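Local coordinates for RNA polymerase sigma factor (Bartonella quintana, PDB 5UXX), which probably acts as an ECF-subfamily sigma factor, binding DNA and directing RNA polymerase to the promoters of particular genes, at residues 55-67 and 127-139. Sequence-based numbering, arbitrary orientation.
Sequences SNLKAWLFTILRN and SGFSYEDAAAICG
F129 drives the edge of its ring into the face of F62: the centroids lie 5.1 Å apart and the planes meet at 74°, a T-shaped pair in which F129 CE2 comes within 3.5 Å of F62 CD2. Three further groups fix the F129 ring. CD1 of I137 lies over the centre of one face, 3.9 Å above the plane; the backbone N and CB of A59 meet its rim at CE1; and the aliphatic part of K58 runs past CZ, with CG 3.7 Å away. I137 itself is a knob in a hole formed by A59, F62, T63 and R66. Its CG1, anti to the carbonyl carbon, carries CD1 to within 4.1 Å of A59 CB, while CG2 packs on R66 CD. T63 OG1, which donates to A59 O, also borders I137, 3.7 Å from CG1.

At the far end of the groove the extended R66 chain lays one guanidinium face over the backbone of 137-138, C138 CA standing 3.4 Å above its plane. I137 O is near NE, but the angle is too poor for a hydrogen bond; the charge is instead paired through NH1 with E119. At the other end, N56, the N-cap of helix 57-81, spends OD1 on A59 N, and its ND2 lies 3.5 Å from OD2 of D133, whose carboxylate is turned 84° from the amide. A water bridges ND2 and D133 OD2, and a second joins K58 NZ to S127 O.

The two helix segments cross at -32°, joining the region 2 and region 4 parts of the sigma factor. An apolar centre is flanked by two water bridges at one end and by a stacked, salt-bridged arginine at the other; with no direct polar bond between the segments, the two regions meet here through ring and apolar packing plus waters.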
ATOM      1  N   SER A  55      -6.412  19.153   2.695  1.00 38.99           N
ATOM      2  CA  SER A  55      -5.917  18.207   1.702  1.00 38.21           C
ATOM      3  C   SER A  55      -6.165  16.767   2.143  1.00 31.93           C
ATOM      4  O   SER A  55      -6.660  16.521   3.242  1.00 30.25           O
ATOM      5  CB  SER A  55      -4.426  18.433   1.442  1.00 40.65           C
ATOM      6  OG  SER A  55      -3.664  18.229   2.620  1.00 44.83           O
ATOM      7  N   ASN A  56      -5.823  15.820   1.275  1.00 29.13           N
ATOM      8  CA  ASN A  56      -6.050  14.408   1.553  1.00 26.76           C
ATOM      9  C   ASN A  56      -4.988  13.843   2.490  1.00 33.73           C
ATOM     10  O   ASN A  56      -3.826  13.697   2.109  1.00 34.69           O
ATOM     11  CB  ASN A  56      -6.084  13.609   0.247  1.00 26.73           C
ATOM     12  CG  ASN A  56      -6.687  12.227   0.420  1.00 27.36           C
ATOM     13  OD1 ASN A  56      -6.373  11.509   1.369  1.00 25.15           O
ATOM     14  ND2 ASN A  56      -7.564  11.848  -0.502  1.00 27.58           N
ATOM     15  N   LEU A  57      -5.394  13.528   3.715  1.00 26.52           N
ATOM     16  CA  LEU A  57      -4.471  13.002   4.715  1.00 27.57           C
ATOM     17  C   LEU A  57      -4.000  11.599   4.356  1.00 28.73           C
ATOM     18  O   LEU A  57      -2.832  11.259   4.549  1.00 28.32           O
ATOM     19  CB  LEU A  57      -5.124  12.995   6.097  1.00 25.27           C
ATOM     20  CG  LEU A  57      -4.259  12.446   7.233  1.00 26.46           C
ATOM     21  CD1 LEU A  57      -3.019  13.307   7.427  1.00 29.03           C
ATOM     22  CD2 LEU A  57      -5.059  12.352   8.521  1.00 26.77           C
ATOM     23  N   LYS A  58      -4.915  10.789   3.834  1.00 30.36           N
ATOM     24  CA  LYS A  58      -4.593   9.423   3.440  1.00 28.80           C
ATOM     25  C   LYS A  58      -3.537   9.420   2.341  1.00 24.55           C
ATOM     26  O   LYS A  58      -2.588   8.640   2.384  1.00 27.54           O
ATOM     27  CB  LYS A  58      -5.850   8.685   2.975  1.00 35.63           C
ATOM     28  CG  LYS A  58      -5.678   7.180   2.843  1.00 41.75           C
ATOM     29  CD  LYS A  58      -6.922   6.531   2.258  1.00 49.72           C
ATOM     30  CE  LYS A  58      -8.160   6.868   3.075  1.00 58.72           C
ATOM     31  NZ  LYS A  58      -9.409   6.399   2.412  1.00 62.41           N
ATOM     32  N   ALA A  59      -3.704  10.304   1.363  1.00 19.99           N
ATOM     33  CA  ALA A  59      -2.743  10.430   0.273  1.00 21.02           C
ATOM     34  C   ALA A  59      -1.399  10.935   0.787  1.00 24.40           C
ATOM     35  O   ALA A  59      -0.343  10.534   0.297  1.00 25.13           O
ATOM     36  CB  ALA A  59      -3.281  11.359  -0.804  1.00 22.02           C
ATOM     37  N   TRP A  60      -1.451  11.821   1.777  1.00 22.81           N
ATOM     38  CA  TRP A  60      -0.246  12.358   2.400  1.00 24.35           C
ATOM     39  C   TRP A  60       0.533  11.251   3.104  1.00 25.72           C
ATOM     40  O   TRP A  60       1.757  11.173   2.999  1.00 29.70           O
ATOM     41  CB  TRP A  60      -0.611  13.469   3.388  1.00 18.55           C
ATOM     42  CG  TRP A  60       0.569  14.173   3.987  1.00 24.26           C
ATOM     43  CD1 TRP A  60       1.372  15.089   3.375  1.00 25.42           C
ATOM     44  CD2 TRP A  60       1.071  14.027   5.322  1.00 28.45           C
ATOM     45  NE1 TRP A  60       2.346  15.520   4.242  1.00 29.28           N
ATOM     46  CE2 TRP A  60       2.183  14.884   5.445  1.00 30.76           C
ATOM     47  CE3 TRP A  60       0.690  13.255   6.424  1.00 25.88           C
ATOM     48  CZ2 TRP A  60       2.919  14.989   6.624  1.00 30.53           C
ATOM     49  CZ3 TRP A  60       1.421  13.362   7.594  1.00 27.41           C
ATOM     50  CH2 TRP A  60       2.523  14.222   7.685  1.00 29.42           C
ATOM     51  N   LEU A  61      -0.191  10.394   3.818  1.00 24.51           N
ATOM     52  CA  LEU A  61       0.414   9.291   4.555  1.00 22.83           C
ATOM     53  C   LEU A  61       0.959   8.219   3.616  1.00 25.11           C
ATOM     54  O   LEU A  61       2.053   7.696   3.827  1.00 27.78           O
ATOM     55  CB  LEU A  61      -0.603   8.677   5.519  1.00 25.21           C
ATOM     56  CG  LEU A  61      -1.006   9.563   6.700  1.00 30.89           C
ATOM     57  CD1 LEU A  61      -2.183   8.967   7.452  1.00 32.91           C
ATOM     58  CD2 LEU A  61       0.174   9.768   7.632  1.00 29.89           C
ATOM     59  N   PHE A  62       0.188   7.894   2.581  1.00 21.66           N
ATOM     60  CA  PHE A  62       0.594   6.893   1.601  1.00 17.89           C
ATOM     61  C   PHE A  62       1.846   7.330   0.847  1.00 24.95           C
ATOM     62  O   PHE A  62       2.685   6.505   0.491  1.00 27.23           O
ATOM     63  CB  PHE A  62      -0.540   6.613   0.613  1.00 18.35           C
ATOM     64  CG  PHE A  62      -1.520   5.572   1.085  1.00 19.48           C
ATOM     65  CD1 PHE A  62      -2.072   5.637   2.355  1.00 14.29           C
ATOM     66  CD2 PHE A  62      -1.894   4.530   0.252  1.00 18.67           C
ATOM     67  CE1 PHE A  62      -2.974   4.680   2.785  1.00 17.09           C
ATOM     68  CE2 PHE A  62      -2.797   3.570   0.676  1.00 15.92           C
ATOM     69  CZ  PHE A  62      -3.336   3.646   1.944  1.00 17.63           C
ATOM     70  N   THR A  63       1.961   8.633   0.607  1.00 26.83           N
ATOM     71  CA  THR A  63       3.124   9.193  -0.071  1.00 21.49           C
ATOM     72  C   THR A  63       4.398   8.960   0.737  1.00 25.27           C
ATOM     73  O   THR A  63       5.440   8.605   0.184  1.00 26.00           O
ATOM     74  CB  THR A  63       2.955  10.704  -0.325  1.00 27.99           C
ATOM     75  OG1 THR A  63       1.753  10.933  -1.069  1.00 26.06           O
ATOM     76  CG2 THR A  63       4.142  11.253  -1.105  1.00 22.99           C
ATOM     77  N   ILE A  64       4.307   9.161   2.048  1.00 20.59           N
ATOM     78  CA  ILE A  64       5.446   8.944   2.935  1.00 21.77           C
ATOM     79  C   ILE A  64       5.884   7.481   2.926  1.00 26.63           C
ATOM     80  O   ILE A  64       7.075   7.185   2.821  1.00 24.45           O
ATOM     81  CB  ILE A  64       5.120   9.368   4.379  1.00 27.62           C
ATOM     82  CG1 ILE A  64       4.858  10.875   4.444  1.00 25.45           C
ATOM     83  CG2 ILE A  64       6.252   8.983   5.320  1.00 23.05           C
ATOM     84  CD1 ILE A  64       4.422  11.362   5.810  1.00 28.86           C
ATOM     85  N   LEU A  65       4.917   6.573   3.020  1.00 22.49           N
ATOM     86  CA  LEU A  65       5.209   5.143   3.024  1.00 25.92           C
ATOM     87  C   LEU A  65       5.783   4.698   1.683  1.00 30.23           C
ATOM     88  O   LEU A  65       6.756   3.946   1.638  1.00 36.24           O
ATOM     89  CB  LEU A  65       3.952   4.332   3.357  1.00 20.73           C
ATOM     90  CG  LEU A  65       4.152   2.843   3.662  1.00 22.09           C
ATOM     91  CD1 LEU A  65       3.193   2.383   4.747  1.00 27.11           C
ATOM     92  CD2 LEU A  65       3.979   1.989   2.413  1.00 21.25           C
ATOM     93  N   ARG A  66       5.167   5.158   0.596  1.00 26.30           N
ATOM     94  CA  ARG A  66       5.636   4.835  -0.747  1.00 26.59           C
ATOM     95  C   ARG A  66       7.091   5.243  -0.961  1.00 30.83           C
ATOM     96  O   ARG A  66       7.896   4.462  -1.467  1.00 30.46           O
ATOM     97  CB  ARG A  66       4.759   5.520  -1.798  1.00 30.64           C
ATOM     98  CG  ARG A  66       5.446   5.662  -3.144  1.00 39.81           C
ATOM     99  CD  ARG A  66       4.933   6.852  -3.931  1.00 35.82           C
ATOM    100  NE  ARG A  66       5.895   7.269  -4.949  1.00 43.47           N
ATOM    101  CZ  ARG A  66       5.950   6.770  -6.180  1.00 49.12           C
ATOM    102  NH1 ARG A  66       5.097   5.830  -6.556  1.00 43.54           N
ATOM    103  NH2 ARG A  66       6.861   7.212  -7.036  1.00 63.20           N
ATOM    104  N   ASN A  67       7.427   6.462  -0.551  1.00 23.88           N
ATOM    105  CA  ASN A  67       8.762   6.996  -0.779  1.00 33.29           C
ATOM    106  C   ASN A  67       9.796   6.317   0.105  1.00 31.81           C
ATOM    107  O   ASN A  67      10.937   6.108  -0.307  1.00 38.00           O
ATOM    108  CB  ASN A  67       8.780   8.508  -0.548  1.00 27.42           C
ATOM    109  CG  ASN A  67       8.099   9.275  -1.664  1.00 37.31           C
ATOM    110  OD1 ASN A  67       8.081   8.834  -2.814  1.00 36.53           O
ATOM    111  ND2 ASN A  67       7.535  10.431  -1.333  1.00 31.94           N
ATOM    112  N   SER A 127      -7.141   1.073  -2.819  1.00 22.95           N
ATOM    113  CA  SER A 127      -6.977   2.115  -1.808  1.00 17.42           C
ATOM    114  C   SER A 127      -8.034   3.211  -1.917  1.00 23.80           C
ATOM    115  O   SER A 127      -8.188   4.027  -1.007  1.00 24.29           O
ATOM    116  CB  SER A 127      -5.577   2.726  -1.903  1.00 20.22           C
ATOM    117  OG  SER A 127      -4.582   1.725  -1.783  1.00 22.69           O
ATOM    118  N   GLY A 128      -8.756   3.234  -3.033  1.00 27.93           N
ATOM    119  CA  GLY A 128      -9.872   4.149  -3.194  1.00 25.32           C
ATOM    120  C   GLY A 128      -9.498   5.572  -3.570  1.00 28.33           C
ATOM    121  O   GLY A 128     -10.284   6.495  -3.361  1.00 27.02           O
ATOM    122  N   PHE A 129      -8.302   5.755  -4.120  1.00 27.41           N
ATOM    123  CA  PHE A 129      -7.870   7.078  -4.561  1.00 25.74           C
ATOM    124  C   PHE A 129      -8.402   7.411  -5.950  1.00 26.93           C
ATOM    125  O   PHE A 129      -8.654   6.519  -6.761  1.00 24.24           O
ATOM    126  CB  PHE A 129      -6.343   7.182  -4.561  1.00 24.12           C
ATOM    127  CG  PHE A 129      -5.732   7.184  -3.191  1.00 24.06           C
ATOM    128  CD1 PHE A 129      -5.884   8.277  -2.353  1.00 21.21           C
ATOM    129  CD2 PHE A 129      -4.994   6.101  -2.745  1.00 23.48           C
ATOM    130  CE1 PHE A 129      -5.322   8.285  -1.092  1.00 21.44           C
ATOM    131  CE2 PHE A 129      -4.426   6.103  -1.485  1.00 23.34           C
ATOM    132  CZ  PHE A 129      -4.590   7.196  -0.657  1.00 20.89           C
ATOM    133  N   SER A 130      -8.577   8.701  -6.214  1.00 24.85           N
ATOM    134  CA  SER A 130      -8.920   9.168  -7.549  1.00 23.78           C
ATOM    135  C   SER A 130      -7.683   9.109  -8.438  1.00 27.18           C
ATOM    136  O   SER A 130      -6.566   8.960  -7.941  1.00 29.95           O
ATOM    137  CB  SER A 130      -9.475  10.591  -7.501  1.00 22.28           C
ATOM    138  OG  SER A 130      -8.489  11.502  -7.047  1.00 31.56           O
ATOM    139  N   TYR A 131      -7.881   9.216  -9.749  1.00 26.64           N
ATOM    140  CA  TYR A 131      -6.757   9.254 -10.681  1.00 28.45           C
ATOM    141  C   TYR A 131      -5.862  10.450 -10.382  1.00 27.19           C
ATOM    142  O   TYR A 131      -4.638  10.360 -10.467  1.00 30.39           O
ATOM    143  CB  TYR A 131      -7.248   9.310 -12.129  1.00 24.58           C
ATOM    144  CG  TYR A 131      -7.954   8.053 -12.586  1.00 28.37           C
ATOM    145  CD1 TYR A 131      -7.272   6.848 -12.682  1.00 28.74           C
ATOM    146  CD2 TYR A 131      -9.299   8.074 -12.929  1.00 28.01           C
ATOM    147  CE1 TYR A 131      -7.910   5.695 -13.098  1.00 29.11           C
ATOM    148  CE2 TYR A 131      -9.947   6.927 -13.349  1.00 27.40           C
ATOM    149  CZ  TYR A 131      -9.248   5.742 -13.432  1.00 27.22           C
ATOM    150  OH  TYR A 131      -9.887   4.597 -13.848  1.00 27.30           O
ATOM    151  N   GLU A 132      -6.491  11.567 -10.031  1.00 29.94           N
ATOM    152  CA  GLU A 132      -5.778  12.789  -9.684  1.00 31.04           C
ATOM    153  C   GLU A 132      -4.854  12.581  -8.485  1.00 31.61           C
ATOM    154  O   GLU A 132      -3.671  12.920  -8.535  1.00 34.77           O
ATOM    155  CB  GLU A 132      -6.773  13.916  -9.391  1.00 35.50           C
ATOM    156  CG  GLU A 132      -6.162  15.305  -9.395  1.00 48.61           C
ATOM    157  CD  GLU A 132      -5.866  15.803 -10.796  1.00 58.56           C
ATOM    158  OE1 GLU A 132      -6.822  15.966 -11.583  1.00 62.15           O
ATOM    159  OE2 GLU A 132      -4.679  16.027 -11.112  1.00 60.08           O
ATOM    160  N   ASP A 133      -5.401  12.019  -7.412  1.00 32.29           N
ATOM    161  CA  ASP A 133      -4.646  11.816  -6.180  1.00 34.54           C
ATOM    162  C   ASP A 133      -3.566  10.749  -6.329  1.00 31.96           C
ATOM    163  O   ASP A 133      -2.467  10.893  -5.793  1.00 35.62           O
ATOM    164  CB  ASP A 133      -5.589  11.443  -5.033  1.00 38.35           C
ATOM    165  CG  ASP A 133      -6.320  12.645  -4.466  1.00 49.62           C
ATOM    166  OD1 ASP A 133      -5.764  13.761  -4.526  1.00 55.34           O
ATOM    167  OD2 ASP A 133      -7.448  12.473  -3.959  1.00 52.17           O
ATOM    168  N   ALA A 134      -3.879   9.682  -7.056  1.00 25.88           N
ATOM    169  CA  ALA A 134      -2.918   8.612  -7.294  1.00 23.60           C
ATOM    170  C   ALA A 134      -1.737   9.116  -8.117  1.00 28.62           C
ATOM    171  O   ALA A 134      -0.600   8.687  -7.917  1.00 31.13           O
ATOM    172  CB  ALA A 134      -3.586   7.442  -7.991  1.00 19.99           C
ATOM    173  N   ALA A 135      -2.016  10.029  -9.041  1.00 30.05           N
ATOM    174  CA  ALA A 135      -0.975  10.633  -9.864  1.00 28.87           C
ATOM    175  C   ALA A 135      -0.040  11.485  -9.012  1.00 29.32           C
ATOM    176  O   ALA A 135       1.175  11.478  -9.210  1.00 30.74           O
ATOM    177  CB  ALA A 135      -1.591  11.466 -10.976  1.00 30.36           C
ATOM    178  N   ALA A 136      -0.618  12.219  -8.066  1.00 30.32           N
ATOM    179  CA  ALA A 136       0.156  13.053  -7.155  1.00 31.93           C
ATOM    180  C   ALA A 136       1.060  12.203  -6.269  1.00 35.68           C
ATOM    181  O   ALA A 136       2.208  12.565  -6.012  1.00 45.62           O
ATOM    182  CB  ALA A 136      -0.768  13.910  -6.303  1.00 29.88           C
ATOM    183  N   ILE A 137       0.532  11.076  -5.802  1.00 32.07           N
ATOM    184  CA  ILE A 137       1.294  10.153  -4.968  1.00 32.29           C
ATOM    185  C   ILE A 137       2.500   9.590  -5.716  1.00 33.28           C
ATOM    186  O   ILE A 137       3.609   9.552  -5.184  1.00 37.12           O
ATOM    187  CB  ILE A 137       0.413   8.985  -4.472  1.00 31.18           C
ATOM    188  CG1 ILE A 137      -0.665   9.497  -3.516  1.00 24.42           C
ATOM    189  CG2 ILE A 137       1.259   7.921  -3.789  1.00 24.29           C
ATOM    190  CD1 ILE A 137      -1.677   8.445  -3.117  1.00 27.38           C
ATOM    191  N   CYS A 138       2.280   9.168  -6.957  1.00 32.65           N
ATOM    192  CA  CYS A 138       3.338   8.551  -7.752  1.00 33.55           C
ATOM    193  C   CYS A 138       4.204   9.583  -8.467  1.00 37.54           C
ATOM    194  O   CYS A 138       5.217   9.238  -9.075  1.00 38.33           O
ATOM    195  CB  CYS A 138       2.737   7.584  -8.774  1.00 29.03           C
ATOM    196  SG  CYS A 138       1.840   6.201  -8.043  1.00 33.63           S
ATOM    197  N   GLY A 139       3.807  10.849  -8.387  1.00 39.79           N
ATOM    198  CA  GLY A 139       4.551  11.921  -9.023  1.00 40.59           C
ATOM    199  C   GLY A 139       4.569  11.815 -10.536  1.00 40.42           C
ATOM    200  O   GLY A 139       5.598  12.048 -11.173  1.00 40.68           O
TER
HETATM  201  O   HOH W   1      -8.710  14.224  -2.366  1.00 32.85           O
HETATM  202  O   HOH W   2      -8.921   6.598  -0.335  1.00 30.25           O